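Local coordinates for protein glycosyl hydrolase, family 8 (Clostridium perfringens, PDB 3REN) that acts as an alpha-amylase of the family 8 glycosyl hydrolases, probably cleaving alpha-glucosidic links in starch-like glucans, and folds as an (alpha/alpha)6-barrel, at residues E90-W100 with N107-E116; L232-E243 with I285-I296. All blocks are in the same frame, centred on the assembly; numbering follows the deposited sequence. Where two conformers were deposited one is given.

Overall arrangement
From the N terminus, contact 1 comes first: the loop 90-100, which follows helix 78-89, meets 107-116 after only six intervening residues, so it closes a short loop and delivers the chain into helix 113-130. Contact 2 closes a longer excursion of 41 residues, including helix 249-262, by laying helix 283-296 beside helix 231-243. The two are in series, neither nested nor crossed, with centres about 26 Å apart on opposite sides of the chain's centre. Contact 1 and contact 2 do not touch, their nearest atoms being about 5 Å apart; a salt bridge from Glu243 to Lys121 ties helix 231-243 to helix 113-130.

Contact 1 (E90-W100 with N107-E116). With SO4 (sulfate ion), chain E.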
loop_
_atom_site.group_PDB
_atom_site.type_symbol
_atom_site.label_atom_id
_atom_site.label_comp_id
_atom_site.label_asym_id
_atom_site.label_seq_id
_atom_site.Cartn_x
_atom_site.Cartn_y
_atom_site.Cartn_z
ATOM N N GLU A 90 -20.299 0.120 1.874
ATOM C CA GLU A 90 -20.990 1.276 2.449
ATOM C C GLU A 90 -20.234 2.583 2.260
ATOM O O GLU A 90 -20.780 3.675 2.482
ATOM C CB GLU A 90 -21.375 1.048 3.934
ATOM C CG GLU A 90 -22.370 -0.143 4.142
ATOM C CD GLU A 90 -23.596 -0.084 3.223
ATOM O OE1 GLU A 90 -23.894 -1.103 2.537
ATOM O OE2 GLU A 90 -24.271 0.976 3.176
HETATM N N MSE A 91 -18.968 2.479 1.860
HETATM C CA MSE A 91 -18.180 3.681 1.576
HETATM C C MSE A 91 -18.296 4.053 0.093
HETATM O O MSE A 91 -17.718 5.083 -0.331
HETATM C CB MSE A 91 -16.702 3.480 1.989
HETATM C CG MSE A 91 -16.542 3.313 3.501
HETATM SE SE MSE A 91 -14.747 2.993 4.076
HETATM C CE MSE A 91 -13.949 4.770 3.743
ATOM N N ARG A 92 -19.044 3.263 -0.686
ATOM C CA ARG A 92 -19.206 3.557 -2.102
ATOM C C ARG A 92 -19.957 4.865 -2.261
ATOM O O ARG A 92 -20.935 5.107 -1.565
ATOM C CB ARG A 92 -19.927 2.452 -2.883
ATOM C CG ARG A 92 -19.785 2.605 -4.377
ATOM C CD ARG A 92 -20.622 1.574 -5.171
ATOM N NE ARG A 92 -22.041 1.660 -4.846
ATOM C CZ ARG A 92 -22.942 0.719 -5.136
ATOM N NH1 ARG A 92 -24.227 0.884 -4.777
ATOM N NH2 ARG A 92 -22.562 -0.388 -5.776
ATOM N N LEU A 93 -19.516 5.699 -3.205
ATOM C CA LEU A 93 -20.138 7.006 -3.403
ATOM C C LEU A 93 -21.072 6.963 -4.612
ATOM O O LEU A 93 -21.130 5.952 -5.316
ATOM C CB LEU A 93 -19.061 8.087 -3.549
ATOM C CG LEU A 93 -18.116 8.370 -2.367
ATOM C CD1 LEU A 93 -16.933 9.265 -2.831
ATOM C CD2 LEU A 93 -18.836 9.004 -1.208
ATOM N N LYS A 94 -21.775 8.066 -4.891
ATOM C CA LYS A 94 -22.715 8.083 -6.023
ATOM C C LYS A 94 -21.982 7.947 -7.337
ATOM O O LYS A 94 -22.528 7.424 -8.296
ATOM C CB LYS A 94 -23.563 9.374 -6.042
ATOM N N ASN A 95 -20.731 8.388 -7.422
ATOM C CA ASN A 95 -20.017 8.165 -8.695
ATOM C C ASN A 95 -19.486 6.732 -8.947
ATOM O O ASN A 95 -18.829 6.486 -9.970
ATOM C CB ASN A 95 -18.909 9.218 -8.901
ATOM C CG ASN A 95 -17.825 9.132 -7.859
ATOM O OD1 ASN A 95 -17.801 8.199 -7.023
ATOM N ND2 ASN A 95 -16.916 10.093 -7.885
ATOM N N GLY A 96 -19.748 5.805 -8.008
ATOM C CA GLY A 96 -19.262 4.409 -8.080
ATOM C C GLY A 96 -17.882 4.136 -7.441
ATOM O O GLY A 96 -17.421 2.993 -7.381
ATOM N N LEU A 97 -17.207 5.180 -6.987
ATOM C CA LEU A 97 -15.895 5.040 -6.385
ATOM C C LEU A 97 -16.063 4.889 -4.890
ATOM O O LEU A 97 -17.051 5.347 -4.314
ATOM C CB LEU A 97 -15.009 6.255 -6.708
ATOM C CG LEU A 97 -14.620 6.431 -8.194
ATOM C CD1 LEU A 97 -13.678 7.636 -8.349
ATOM C CD2 LEU A 97 -14.001 5.139 -8.863
ATOM N N ILE A 98 -15.106 4.217 -4.269
ATOM C CA ILE A 98 -15.041 4.133 -2.827
ATOM C C ILE A 98 -14.447 5.410 -2.258
ATOM O O ILE A 98 -13.445 5.915 -2.752
ATOM C CB ILE A 98 -14.206 2.933 -2.378
ATOM C CG1 ILE A 98 -14.645 1.643 -3.109
ATOM C CG2 ILE A 98 -14.244 2.796 -0.854
ATOM C CD1 ILE A 98 -16.248 1.383 -3.107
ATOM N N SER A 99 -15.070 5.895 -1.199
ATOM C CA SER A 99 -14.681 7.119 -0.538
ATOM C C SER A 99 -13.290 6.898 0.044
ATOM O O SER A 99 -12.982 5.779 0.464
ATOM C CB SER A 99 -15.636 7.375 0.609
ATOM O OG SER A 99 -15.276 8.537 1.333
ATOM N N TRP A 100 -12.462 7.944 0.117
ATOM C CA TRP A 100 -11.151 7.799 0.756
ATOM C C TRP A 100 -11.238 7.597 2.262
ATOM O O TRP A 100 -10.370 6.931 2.845
ATOM C CB TRP A 100 -10.143 8.934 0.387
ATOM C CG TRP A 100 -10.191 10.108 1.250
ATOM C CD1 TRP A 100 -11.166 11.055 1.262
ATOM C CD2 TRP A 100 -9.207 10.533 2.226
ATOM N NE1 TRP A 100 -10.883 12.051 2.209
ATOM C CE2 TRP A 100 -9.699 11.745 2.823
ATOM C CE3 TRP A 100 -7.977 10.018 2.658
ATOM C CZ2 TRP A 100 -8.999 12.444 3.828
ATOM C CZ3 TRP A 100 -7.273 10.711 3.688
ATOM C CH2 TRP A 100 -7.791 11.907 4.257
ATOM N N ASN A 107 -19.253 9.581 4.870
ATOM C CA ASN A 107 -18.211 9.343 3.843
ATOM C C ASN A 107 -17.679 10.659 3.255
ATOM O O ASN A 107 -18.455 11.556 3.007
ATOM C CB ASN A 107 -18.785 8.517 2.663
ATOM C CG ASN A 107 -19.152 7.088 3.058
ATOM O OD1 ASN A 107 -18.512 6.510 3.938
ATOM N ND2 ASN A 107 -20.186 6.508 2.397
ATOM N N SER A 108 -16.380 10.767 3.007
ATOM C CA SER A 108 -15.852 11.915 2.286
ATOM C C SER A 108 -16.262 11.811 0.831
ATOM O O SER A 108 -16.287 10.704 0.278
ATOM C CB SER A 108 -14.335 11.952 2.368
ATOM O OG SER A 108 -13.932 12.276 3.674
ATOM N N PRO A 109 -16.609 12.959 0.203
ATOM C CA PRO A 109 -17.008 12.935 -1.210
ATOM C C PRO A 109 -15.831 12.761 -2.157
ATOM O O PRO A 109 -15.997 12.793 -3.373
ATOM C CB PRO A 109 -17.655 14.316 -1.419
ATOM C CG PRO A 109 -17.016 15.196 -0.400
ATOM C CD PRO A 109 -16.795 14.306 0.800
ATOM N N SER A 110 -14.645 12.518 -1.632
ATOM C CA SER A 110 -13.514 12.374 -2.524
ATOM C C SER A 110 -12.887 10.983 -2.433
ATOM O O SER A 110 -13.099 10.247 -1.436
ATOM C CB SER A 110 -12.515 13.496 -2.266
ATOM O OG SER A 110 -11.893 13.234 -1.053
ATOM N N SER A 111 -12.136 10.654 -3.482
ATOM C CA SER A 111 -11.534 9.349 -3.693
ATOM C C SER A 111 -10.073 9.500 -4.190
ATOM O O SER A 111 -9.759 10.501 -4.821
ATOM C CB SER A 111 -12.319 8.611 -4.763
ATOM O OG SER A 111 -13.592 8.279 -4.275
ATOM N N ALA A 112 -9.231 8.500 -3.931
ATOM C CA ALA A 112 -7.856 8.438 -4.461
ATOM C C ALA A 112 -7.745 7.166 -5.314
ATOM O O ALA A 112 -8.071 6.093 -4.838
ATOM C CB ALA A 112 -6.861 8.358 -3.292
ATOM N N THR A 113 -7.257 7.281 -6.549
ATOM C CA THR A 113 -7.129 6.165 -7.479
ATOM C C THR A 113 -6.430 4.935 -6.874
ATOM O O THR A 113 -6.830 3.779 -7.116
ATOM C CB THR A 113 -6.441 6.670 -8.744
ATOM O OG1 THR A 113 -7.337 7.554 -9.435
ATOM C CG2 THR A 113 -6.044 5.546 -9.700
ATOM N N ILE A 114 -5.392 5.178 -6.069
ATOM C CA ILE A 114 -4.638 4.065 -5.509
ATOM C C ILE A 114 -5.523 3.210 -4.602
ATOM O O ILE A 114 -5.395 1.988 -4.609
ATOM C CB ILE A 114 -3.360 4.568 -4.763
ATOM C CG1 ILE A 114 -2.467 3.378 -4.357
ATOM C CG2 ILE A 114 -3.774 5.452 -3.555
ATOM C CD1 ILE A 114 -1.132 3.728 -3.589
ATOM N N ASP A 115 -6.414 3.832 -3.820
ATOM C CA ASP A 115 -7.301 3.053 -2.967
ATOM C C ASP A 115 -8.303 2.233 -3.799
ATOM O O ASP A 115 -8.639 1.097 -3.419
ATOM C CB ASP A 115 -8.127 3.913 -2.012
ATOM C CG ASP A 115 -7.304 4.781 -1.107
ATOM O OD1 ASP A 115 -6.177 4.400 -0.725
ATOM O OD2 ASP A 115 -7.838 5.852 -0.740
ATOM N N GLU A 116 -8.803 2.816 -4.888
ATOM C CA GLU A 116 -9.758 2.134 -5.757
ATOM C C GLU A 116 -9.079 0.923 -6.365
ATOM O O GLU A 116 -9.631 -0.163 -6.360
ATOM C CB GLU A 116 -10.265 3.049 -6.892
ATOM C CG GLU A 116 -10.677 4.447 -6.431
ATOM C CD GLU A 116 -11.784 4.356 -5.398
ATOM O OE1 GLU A 116 -12.633 3.434 -5.539
ATOM O OE2 GLU A 116 -11.814 5.182 -4.464
HETATM S S SO4 E . -12.832 15.217 3.564
HETATM O O1 SO4 E . -12.605 16.395 4.390
HETATM O O2 SO4 E . -12.404 15.421 2.185
HETATM O O3 SO4 E . -12.073 14.109 4.124
HETATM O O4 SO4 E . -14.265 14.954 3.596
HETATM O O HOH W 1 -19.654 4.496 5.393
HETATM O O HOH W 2 -22.215 7.185 -0.103
HETATM O O HOH W 3 -14.945 10.448 -5.701
HETATM O O HOH W 4 -8.047 5.991 1.893
#
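Ile98 is gripped at both polar backbone atoms by the buried side chains of Glu116 and Ser111. Its N donates to Glu116 OE1 (2.9 Å), met on the syn side and 24° out of the carboxylate plane; the Glu116 chain bends at chi2 (-59°) to bring its carboxylate back to the loop. Ser111 OG donates to Ile98 O at 2.8 Å, from above the carbonyl plane, while also lying against Leu97 CB. Next along, Ser99 OG donates to a lone pair of Ser108 O (2.6 Å), and Trp100 N donates to Ser110 O at 2.8 Å. Leu93 sets both methyls against Ser108 O, CD2 at 3.4 Å.

The outer margin is looser and wetter. Asn107 ND2 does bond Glu90 O in the carbonyl plane (2.9 Å), but one water links Asn107 OD1 to Glu90 O, the latter bond weak, and a second links Asn107 ND2 to Arg92 O. At the far end the Trp100 ring turns its edge to a sulfate, probably from the crystallisation liquor, with NE1 donating to O3 (3.1 Å); Arg101 binds the same ion.

Helix 62-74 meets Ile98 and Asp115, helix 133-150 meets Leu97 and Glu116, and strand 155-160 pairs antiparallel with strand 111-112.

Contact 2 (L232-E243 with I285-I296); sequences LLSTIVILNRIE and IYSNVALIANYI
Thr235 OG1 joins the two helices: it donates to Leu232 O one turn back (2.7 Å) and accepts from Asn288 ND2 across the interface at 3.0 Å. Its chi1 of 68° places OG1 between the backbone N and carbonyl carbon of Thr235, a torsion that turns the hydroxyl back toward the carbonyl of Leu232. The bond from Asn288 ND2 is fairly straight, with an N-H...O angle of 151°, and the hydroxyl lies near the amide plane, which should fix the amide's rotation. Leu232 O also receives Ile236 N, so it is held by two donors.

Asn288 is a knob in the hole formed by Leu232, Thr235, Ile236 and Leu239, with ND2 against Ile236 CG1. One turn on, Ile292 fills the next hole, its CD1 reaching Ile238 CG2 at 3.9 Å and its CG1 lying beside Leu239 CB. Such knobs-into-holes packing suits segments that run nearly parallel, 22° apart with axes 9.3 Å apart, consistent with neighbouring helices of the (alpha/alpha)6-barrel; helix 249-262, between them in sequence, touches Ile238 and Ile292. Leu239 also splays CD2 onto Leu291 CB (3.8 Å).

Toward the C-terminal ends, Ile242 CG1 meets Tyr295 CD1 at 3.8 Å, and Glu243 CA makes a CH-pi contact over one face of the tyrosine ring, 4.2 Å from its centroid. The Glu243 carboxylate itself turns to Lys121 of helix 113-130.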
loop_
_atom_site.group_PDB
_atom_site.type_symbol
_atom_site.label_atom_id
_atom_site.label_comp_id
_atom_site.label_asym_id
_atom_site.label_seq_id
_atom_site.Cartn_x
_atom_site.Cartn_y
_atom_site.Cartn_z
ATOM N N LEU A 232 9.903 5.332 0.057
ATOM C CA LEU A 232 8.729 4.479 0.224
ATOM C C LEU A 232 7.957 4.390 -1.065
ATOM O O LEU A 232 7.572 3.281 -1.517
ATOM C CB LEU A 232 7.806 4.974 1.335
ATOM C CG LEU A 232 6.517 4.141 1.413
ATOM C CD1 LEU A 232 6.812 2.694 1.888
ATOM C CD2 LEU A 232 5.560 4.811 2.358
ATOM N N LEU A 233 7.711 5.529 -1.681
ATOM C CA LEU A 233 6.972 5.543 -2.905
ATOM C C LEU A 233 7.665 4.762 -3.992
ATOM O O LEU A 233 7.034 4.098 -4.691
ATOM C CB LEU A 233 6.636 6.937 -3.359
ATOM C CG LEU A 233 5.420 7.631 -2.784
ATOM C CD1 LEU A 233 5.011 7.242 -1.414
ATOM C CD2 LEU A 233 5.491 9.121 -2.954
ATOM N N SER A 234 8.978 4.850 -4.092
ATOM C CA SER A 234 9.665 4.046 -5.131
ATOM C C SER A 234 9.562 2.525 -4.858
ATOM O O SER A 234 9.463 1.737 -5.786
ATOM C CB SER A 234 11.136 4.452 -5.262
ATOM O OG SER A 234 11.252 5.704 -5.945
ATOM N N THR A 235 9.620 2.113 -3.592
ATOM C CA THR A 235 9.391 0.710 -3.279
ATOM C C THR A 235 8.000 0.228 -3.714
ATOM O O THR A 235 7.859 -0.923 -4.175
ATOM C CB THR A 235 9.689 0.328 -1.807
ATOM O OG1 THR A 235 8.735 0.938 -0.912
ATOM C CG2 THR A 235 11.111 0.746 -1.457
ATOM N N ILE A 236 6.993 1.095 -3.596
ATOM C CA ILE A 236 5.659 0.716 -4.052
ATOM C C ILE A 236 5.720 0.514 -5.573
ATOM O O ILE A 236 5.267 -0.523 -6.087
ATOM C CB ILE A 236 4.580 1.743 -3.646
ATOM C CG1 ILE A 236 4.412 1.743 -2.129
ATOM C CG2 ILE A 236 3.176 1.394 -4.322
ATOM C CD1 ILE A 236 3.758 2.981 -1.570
ATOM N N VAL A 237 6.297 1.477 -6.293
ATOM C CA VAL A 237 6.385 1.363 -7.766
ATOM C C VAL A 237 7.132 0.074 -8.156
ATOM O O VAL A 237 6.712 -0.666 -9.065
ATOM C CB VAL A 237 7.126 2.567 -8.379
ATOM C CG1 VAL A 237 7.426 2.316 -9.839
ATOM C CG2 VAL A 237 6.323 3.881 -8.185
ATOM N N ILE A 238 8.256 -0.186 -7.490
ATOM C CA ILE A 238 9.073 -1.380 -7.786
ATOM C C ILE A 238 8.303 -2.659 -7.545
ATOM O O ILE A 238 8.296 -3.533 -8.424
ATOM C CB ILE A 238 10.394 -1.384 -6.978
ATOM C CG1 ILE A 238 11.293 -0.232 -7.467
ATOM C CG2 ILE A 238 11.082 -2.739 -7.052
ATOM C CD1 ILE A 238 12.411 0.158 -6.479
ATOM N N LEU A 239 7.637 -2.759 -6.385
ATOM C CA LEU A 239 6.790 -3.919 -6.113
ATOM C C LEU A 239 5.694 -4.074 -7.182
ATOM O O LEU A 239 5.479 -5.187 -7.656
ATOM C CB LEU A 239 6.194 -3.874 -4.716
ATOM C CG LEU A 239 5.300 -5.011 -4.219
ATOM C CD1 LEU A 239 6.058 -6.344 -4.209
ATOM C CD2 LEU A 239 4.902 -4.677 -2.812
ATOM N N ASN A 240 5.052 -2.971 -7.597
ATOM C CA ASN A 240 4.007 -3.034 -8.660
ATOM C C ASN A 240 4.574 -3.557 -9.973
ATOM O O ASN A 240 3.986 -4.403 -10.610
ATOM C CB ASN A 240 3.322 -1.655 -8.892
ATOM C CG ASN A 240 2.357 -1.282 -7.767
ATOM O OD1 ASN A 240 1.887 -2.152 -7.046
ATOM N ND2 ASN A 240 2.059 0.014 -7.613
ATOM N N ARG A 241 5.724 -3.044 -10.373
ATOM C CA ARG A 241 6.391 -3.473 -11.602
ATOM C C ARG A 241 6.678 -4.973 -11.620
ATOM O O ARG A 241 6.414 -5.650 -12.603
ATOM C CB ARG A 241 7.703 -2.707 -11.742
ATOM C CG ARG A 241 7.537 -1.255 -12.264
ATOM C CD ARG A 241 7.544 -1.236 -13.794
ATOM N NE ARG A 241 8.907 -1.433 -14.286
ATOM C CZ ARG A 241 9.277 -1.467 -15.566
ATOM N NH1 ARG A 241 8.396 -1.367 -16.562
ATOM N NH2 ARG A 241 10.552 -1.661 -15.844
ATOM N N ILE A 242 7.274 -5.488 -10.553
ATOM C CA ILE A 242 7.690 -6.891 -10.589
ATOM C C ILE A 242 6.505 -7.842 -10.524
ATOM O O ILE A 242 6.535 -8.857 -11.195
ATOM C CB ILE A 242 8.784 -7.255 -9.536
ATOM C CG1 ILE A 242 8.235 -7.205 -8.121
ATOM C CG2 ILE A 242 10.006 -6.359 -9.731
ATOM C CD1 ILE A 242 9.314 -7.246 -7.016
ATOM N N GLU A 243 5.464 -7.504 -9.739
ATOM C CA GLU A 243 4.272 -8.360 -9.623
ATOM C C GLU A 243 3.553 -8.447 -10.942
ATOM O O GLU A 243 2.854 -9.422 -11.188
ATOM C CB GLU A 243 3.300 -7.894 -8.526
ATOM C CG GLU A 243 3.816 -8.047 -7.124
ATOM C CD GLU A 243 2.843 -7.520 -6.054
ATOM O OE1 GLU A 243 3.032 -7.873 -4.875
ATOM O OE2 GLU A 243 1.897 -6.743 -6.366
ATOM N N ILE A 285 8.443 0.941 4.626
ATOM C CA ILE A 285 9.614 0.755 3.769
ATOM C C ILE A 285 10.083 -0.688 3.876
ATOM O O ILE A 285 10.209 -1.398 2.861
ATOM C CB ILE A 285 10.755 1.638 4.226
ATOM C CG1 ILE A 285 10.356 3.102 4.113
ATOM C CG2 ILE A 285 12.048 1.324 3.429
ATOM C CD1 ILE A 285 10.450 3.609 2.755
ATOM N N TYR A 286 10.352 -1.126 5.120
ATOM C CA TYR A 286 10.837 -2.515 5.325
ATOM C C TYR A 286 9.861 -3.576 4.842
ATOM O O TYR A 286 10.277 -4.581 4.271
ATOM C CB TYR A 286 11.237 -2.760 6.786
ATOM C CG TYR A 286 12.495 -1.995 7.162
ATOM C CD1 TYR A 286 13.655 -2.103 6.381
ATOM C CD2 TYR A 286 12.513 -1.144 8.261
ATOM C CE1 TYR A 286 14.832 -1.399 6.696
ATOM C CE2 TYR A 286 13.692 -0.427 8.604
ATOM C CZ TYR A 286 14.840 -0.569 7.809
ATOM O OH TYR A 286 15.991 0.113 8.128
ATOM N N SER A 287 8.564 -3.335 5.065
ATOM C CA SER A 287 7.507 -4.199 4.523
ATOM C C SER A 287 7.593 -4.375 3.048
ATOM O O SER A 287 7.517 -5.502 2.567
ATOM C CB SER A 287 6.116 -3.660 4.877
ATOM O OG SER A 287 5.923 -3.726 6.280
ATOM N N ASN A 288 7.755 -3.270 2.305
ATOM C CA ASN A 288 7.800 -3.358 0.868
ATOM C C ASN A 288 9.047 -4.075 0.369
ATOM O O ASN A 288 8.988 -4.838 -0.601
ATOM C CB ASN A 288 7.714 -1.941 0.256
ATOM C CG ASN A 288 6.280 -1.437 0.187
ATOM O OD1 ASN A 288 5.348 -2.216 0.306
ATOM N ND2 ASN A 288 6.099 -0.131 0.006
ATOM N N VAL A 289 10.182 -3.808 1.028
ATOM C CA VAL A 289 11.444 -4.448 0.669
ATOM C C VAL A 289 11.320 -5.964 0.871
ATOM O O VAL A 289 11.739 -6.754 0.020
ATOM C CB VAL A 289 12.607 -3.871 1.513
ATOM C CG1 VAL A 289 13.892 -4.632 1.227
ATOM C CG2 VAL A 289 12.821 -2.382 1.213
ATOM N N ALA A 290 10.709 -6.369 1.991
ATOM C CA ALA A 290 10.411 -7.784 2.257
ATOM C C ALA A 290 9.481 -8.380 1.211
ATOM O O ALA A 290 9.681 -9.514 0.787
ATOM C CB ALA A 290 9.804 -7.954 3.673
ATOM N N LEU A 291 8.455 -7.634 0.795
ATOM C CA LEU A 291 7.532 -8.170 -0.254
ATOM C C LEU A 291 8.216 -8.325 -1.625
ATOM O O LEU A 291 7.941 -9.271 -2.390
ATOM C CB LEU A 291 6.278 -7.304 -0.377
ATOM C CG LEU A 291 5.399 -7.491 0.857
ATOM C CD1 LEU A 291 4.458 -6.325 0.977
ATOM C CD2 LEU A 291 4.655 -8.862 0.803
ATOM N N ILE A 292 9.104 -7.377 -1.924
ATOM C CA ILE A 292 9.945 -7.455 -3.108
ATOM C C ILE A 292 10.830 -8.708 -3.051
ATOM O O ILE A 292 10.872 -9.485 -4.015
ATOM C CB ILE A 292 10.795 -6.174 -3.259
ATOM C CG1 ILE A 292 9.897 -4.991 -3.682
ATOM C CG2 ILE A 292 11.898 -6.369 -4.267
ATOM C CD1 ILE A 292 10.545 -3.640 -3.342
ATOM N N ALA A 293 11.514 -8.902 -1.928
ATOM C CA ALA A 293 12.480 -9.991 -1.779
ATOM C C ALA A 293 11.741 -11.313 -1.820
ATOM O O ALA A 293 12.221 -12.270 -2.414
ATOM C CB ALA A 293 13.215 -9.877 -0.483
ATOM N N ASN A 294 10.564 -11.344 -1.198
ATOM C CA ASN A 294 9.729 -12.545 -1.242
ATOM C C ASN A 294 9.395 -12.910 -2.679
ATOM O O ASN A 294 9.551 -14.065 -3.095
ATOM C CB ASN A 294 8.413 -12.348 -0.492
ATOM C CG ASN A 294 7.527 -13.609 -0.552
ATOM O OD1 ASN A 294 6.492 -13.623 -1.214
ATOM N ND2 ASN A 294 7.953 -14.666 0.129
ATOM N N TYR A 295 8.944 -11.905 -3.426
ATOM C CA TYR A 295 8.514 -12.111 -4.789
ATOM C C TYR A 295 9.656 -12.656 -5.659
ATOM O O TYR A 295 9.470 -13.633 -6.382
ATOM C CB TYR A 295 7.915 -10.826 -5.388
ATOM C CG TYR A 295 7.291 -11.104 -6.728
ATOM C CD1 TYR A 295 8.047 -11.018 -7.889
ATOM C CD2 TYR A 295 5.955 -11.516 -6.830
ATOM C CE1 TYR A 295 7.496 -11.321 -9.132
ATOM C CE2 TYR A 295 5.405 -11.811 -8.068
ATOM C CZ TYR A 295 6.188 -11.719 -9.202
ATOM O OH TYR A 295 5.660 -11.989 -10.426
ATOM N N ILE A 296 10.832 -12.045 -5.575
ATOM C CA ILE A 296 11.944 -12.473 -6.429
ATOM C C ILE A 296 12.684 -13.701 -5.898
ATOM O O ILE A 296 13.540 -14.226 -6.585
ATOM C CB ILE A 296 12.932 -11.326 -6.666
ATOM C CG1 ILE A 296 13.656 -10.964 -5.350
ATOM C CG2 ILE A 296 12.204 -10.141 -7.310
ATOM C CD1 ILE A 296 14.566 -9.759 -5.431
HETATM O O HOH W 5 6.278 -11.880 -12.804
#